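Local coordinates for protein WbmS, polysaccharide deacetylase involved in O-antigen biosynthesis (Bordetella bronchiseptica, PDB 3HFT) that probably removes acetyl groups from a polysaccharide during O-antigen biosynthesis, using a bound zinc ion, at residues A22-S25 against D26-I29; S123-S126 against H127-Q131. One frame throughout, in Å; residues are numbered along the deposited sequence.

Interaction 1 (A22-S25 against D26-I29); sequences ARIS and DIDI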
# COMPACT_ATOMS: atom_id res chain seq x y z
N ALA A 22 -7.39 14.19 16.39
CA ALA A 22 -6.38 15.04 15.80
C ALA A 22 -6.52 15.10 14.28
O ALA A 22 -7.32 14.39 13.68
CB ALA A 22 -4.99 14.51 16.21
N ARG A 23 -5.76 16.03 13.69
CA ARG A 23 -5.64 16.17 12.26
C ARG A 23 -4.43 15.37 11.76
O ARG A 23 -3.46 15.19 12.49
CB ARG A 23 -5.42 17.64 11.92
CG ARG A 23 -6.55 18.51 12.43
CD ARG A 23 -6.17 19.95 12.31
NE ARG A 23 -5.02 20.25 13.14
CZ ARG A 23 -5.00 21.10 14.15
NH1 ARG A 23 -6.07 21.80 14.51
NH2 ARG A 23 -3.87 21.27 14.81
N ILE A 24 -4.47 14.90 10.52
CA ILE A 24 -3.31 14.17 9.99
C ILE A 24 -2.02 15.00 10.12
O ILE A 24 -0.98 14.47 10.52
CB ILE A 24 -3.56 13.68 8.52
CG1 ILE A 24 -4.71 12.64 8.46
CG2 ILE A 24 -2.27 13.15 7.86
CD1 ILE A 24 -4.36 11.22 9.01
N SER A 25 -2.07 16.31 9.84
CA SER A 25 -0.84 17.12 9.93
C SER A 25 -0.34 17.34 11.36
O SER A 25 0.72 17.95 11.55
CB SER A 25 -1.05 18.48 9.27
OG SER A 25 -2.21 19.09 9.80
N ASP A 26 -1.06 16.83 12.35
CA ASP A 26 -0.58 16.90 13.74
C ASP A 26 0.43 15.79 14.02
O ASP A 26 1.12 15.83 15.03
CB ASP A 26 -1.74 16.80 14.74
CG ASP A 26 -2.68 17.98 14.69
OD1 ASP A 26 -2.23 19.12 14.52
OD2 ASP A 26 -3.90 17.77 14.89
N ILE A 27 0.56 14.80 13.13
CA ILE A 27 1.51 13.70 13.31
C ILE A 27 2.93 14.23 13.20
O ILE A 27 3.28 14.89 12.21
CB ILE A 27 1.29 12.60 12.26
CG1 ILE A 27 -0.09 11.96 12.46
CG2 ILE A 27 2.43 11.52 12.29
CD1 ILE A 27 -0.63 11.13 11.29
N ASP A 28 3.72 14.00 14.24
CA ASP A 28 5.11 14.37 14.27
C ASP A 28 5.84 13.05 14.42
O ASP A 28 5.81 12.43 15.49
CB ASP A 28 5.40 15.29 15.43
CG ASP A 28 6.87 15.65 15.55
OD1 ASP A 28 7.73 15.08 14.83
OD2 ASP A 28 7.18 16.52 16.38
N ILE A 29 6.47 12.63 13.34
CA ILE A 29 7.11 11.32 13.28
C ILE A 29 8.17 11.18 14.37
O ILE A 29 8.49 10.09 14.78
CB ILE A 29 7.73 11.07 11.85
CG1 ILE A 29 7.97 9.59 11.61
CG2 ILE A 29 8.98 11.95 11.63
CD1 ILE A 29 6.72 8.77 11.76
O HOH W 1 -1.75 20.49 11.92
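R23 and D26 grip each other through both backbone and side chains, a worked example of a tight turn locked by one carboxylate. The two carboxylate oxygens share the labour. OD2 of D26 turns back on the chain and accepts the backbone N-H of R23 at 2.8 Å, from the anti side and well out of the carboxylate plane. OD1 faces the guanidinium group instead, offering its syn lone pair to NH2 of R23 in a 2.7 Å salt bridge, while R23 NE adds a weaker, more bent bond to the same oxygen. The flat groups are turned 60° against each other, so this is no coplanar fork: one terminal nitrogen carries most of the bond. The arginine chain makes this possible by folding at chi3 (-63°), which brings its head back over the turn. D26 keeps its CG beside its own backbone N (chi1 -67°), pointing the carboxylate back toward R23.

Two successive 3-10 bonds hold the backbone: D26 N gives to R23 O at 2.9 Å and I27 N to I24 O at 3.0 Å, the latter the straighter. I27 curls its side chain past that second carbonyl, placing CD1 4.3 Å from CG2 of I24. On the polar side a water donates to both S25 OG and D26 OD1, so OD1 answers to arginine and water together; S25 OG is also hydrogen-bonded to E88.

A22 pairs by its backbone with I39, and A22, I24 and I27 pack on F40. The turn thus lies across the beginnings of strands 39-44, 67-71 and 87-91, with T68 bonding I24 N and Y146 of strand 146-147 bonding I27 O.

Interaction 2 (S123-S126 against H127-Q131); sequences SVRS and HSLVQ. With EDO (1,2-ethanediol), chain F.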
# COMPACT_ATOMS: atom_id res chain seq x y z
N SER A 123 -1.51 16.91 3.07
CA SER A 123 -2.01 15.54 3.20
C SER A 123 -2.78 15.07 1.97
O SER A 123 -3.54 15.83 1.37
CB SER A 123 -2.86 15.38 4.47
OG SER A 123 -2.10 15.66 5.64
N VAL A 124 -2.59 13.80 1.60
CA VAL A 124 -3.24 13.25 0.44
C VAL A 124 -3.66 11.80 0.63
O VAL A 124 -2.94 11.01 1.26
CB VAL A 124 -2.30 13.32 -0.82
CG1 VAL A 124 -0.95 12.61 -0.56
CG2 VAL A 124 -2.99 12.72 -2.06
N ARG A 125 -4.82 11.46 0.08
CA ARG A 125 -5.25 10.08 -0.07
C ARG A 125 -5.79 10.00 -1.47
O ARG A 125 -6.54 10.89 -1.89
CB ARG A 125 -6.32 9.65 0.93
CG ARG A 125 -6.68 8.17 0.77
CD ARG A 125 -7.73 7.81 1.77
NE ARG A 125 -7.22 7.76 3.13
CZ ARG A 125 -7.89 8.17 4.20
NH1 ARG A 125 -9.06 8.78 4.09
NH2 ARG A 125 -7.36 8.01 5.41
N SER A 126 -5.37 8.97 -2.21
CA SER A 126 -5.81 8.78 -3.60
C SER A 126 -7.16 8.12 -3.67
O SER A 126 -7.44 7.18 -2.93
CB SER A 126 -4.82 7.93 -4.38
OG SER A 126 -3.54 8.54 -4.44
N HIS A 127 -8.02 8.59 -4.59
CA HIS A 127 -9.26 7.91 -4.85
C HIS A 127 -8.91 6.51 -5.30
O HIS A 127 -7.96 6.31 -6.09
CB HIS A 127 -10.11 8.59 -5.92
CG HIS A 127 -11.43 7.91 -6.10
ND1 HIS A 127 -12.32 7.77 -5.06
CD2 HIS A 127 -11.97 7.27 -7.16
CE1 HIS A 127 -13.39 7.11 -5.49
NE2 HIS A 127 -13.19 6.78 -6.76
N SER A 128 -9.62 5.53 -4.74
CA SER A 128 -9.36 4.09 -4.99
C SER A 128 -7.95 3.63 -4.58
O SER A 128 -7.49 2.57 -5.01
CB SER A 128 -9.67 3.72 -6.43
OG SER A 128 -11.08 3.90 -6.63
N LEU A 129 -7.29 4.44 -3.76
CA LEU A 129 -5.98 4.10 -3.20
C LEU A 129 -4.97 3.80 -4.28
O LEU A 129 -4.12 2.91 -4.16
CB LEU A 129 -6.15 2.93 -2.20
CG LEU A 129 -7.11 3.20 -1.03
CD1 LEU A 129 -7.10 2.06 0.00
CD2 LEU A 129 -6.81 4.53 -0.34
N VAL A 130 -5.08 4.55 -5.38
CA VAL A 130 -4.12 4.43 -6.45
C VAL A 130 -2.78 5.00 -5.98
O VAL A 130 -2.68 6.17 -5.58
CB VAL A 130 -4.56 5.15 -7.77
CG1 VAL A 130 -3.47 4.95 -8.85
CG2 VAL A 130 -5.94 4.69 -8.28
N GLN A 131 -1.73 4.18 -6.03
CA GLN A 131 -0.41 4.59 -5.54
C GLN A 131 0.66 3.82 -6.29
O GLN A 131 0.37 2.80 -6.94
CB GLN A 131 -0.33 4.33 -4.03
CG GLN A 131 -0.61 2.90 -3.66
CD GLN A 131 -1.00 2.73 -2.20
OE1 GLN A 131 -0.13 2.71 -1.32
NE2 GLN A 131 -2.31 2.58 -1.94
C1 EDO F . -10.70 5.34 -1.41
O1 EDO F . -11.33 5.52 -2.70
C2 EDO F . -11.74 5.66 -0.34
O2 EDO F . -12.48 6.88 -0.66
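S126 OG donates to V130 O at 2.8 Å, the shortest hydrogen bond between S123-S126 and H127-Q131. The hydroxyl meets the oxygen in the carbonyl plane, at a C=O...donor angle of 156°, a nearly end-on approach. It gets there because OG stands opposite the carbonyl carbon of S126 (chi1 -62°), where V130 O can accept from it. The carbonyl of the same serine closes the turn itself: L129 N reaches S126 O at 2.9 Å from above the carbonyl plane, and H127 and S128 occupy the corners with the angles of a type II turn. One residue on, L129 still has left-handed backbone angles, its carbonyl oxygen held by NE2 of Q131 at 2.9 Å in an almost straight N-H...O bond.

Apolar contact joins R125 to L129 across the turn. Their side chains run alongside each other in a common direction, with CG of the arginine 3.8 Å from CD2 of the leucine. Beyond this the arginine bends at chi3, and its guanidinium group joins C148 O, forms a salt bridge with D44 and makes a cation-pi contact with Y175.

At the corner of the turn H127 swings out to bind the zinc ion through ND1, completing with D46 and H92 the Asp-His-His site familiar from polysaccharide deacetylases. S128 OG, itself hydrogen-bonded to N96, lies above one face of the imidazole, displaced toward the rim. The adjacent N-H of S128 donates to O1 of a bound 1,2-ethanediol, probably from the crystallisation liquor, at 2.7 Å. The turn thus offers a metal ligand and a backbone donor next to each other, an arrangement that could receive an oxygen of the substrate beside the zinc.

From the N terminus the chain first makes interaction 1, a turn that closes on itself ahead of strand 39-44, and only much later interaction 2, a second local turn between strand 123-124 and helix 133-141. They lie in series, neither enclosing nor crossing the other, with centres about 18 Å apart. Their near ends nevertheless meet, CG2 of I24 packing 3.4 Å from OG of S123. E88, in the edge strand 87-91, bridges them further, one carboxylate oxygen bonding S25 and the other S123. Strand 39-44 serves both: 22-29 packs on F40 and T42, while R125 bonds T42 and D44, nearer the zinc ligand D46.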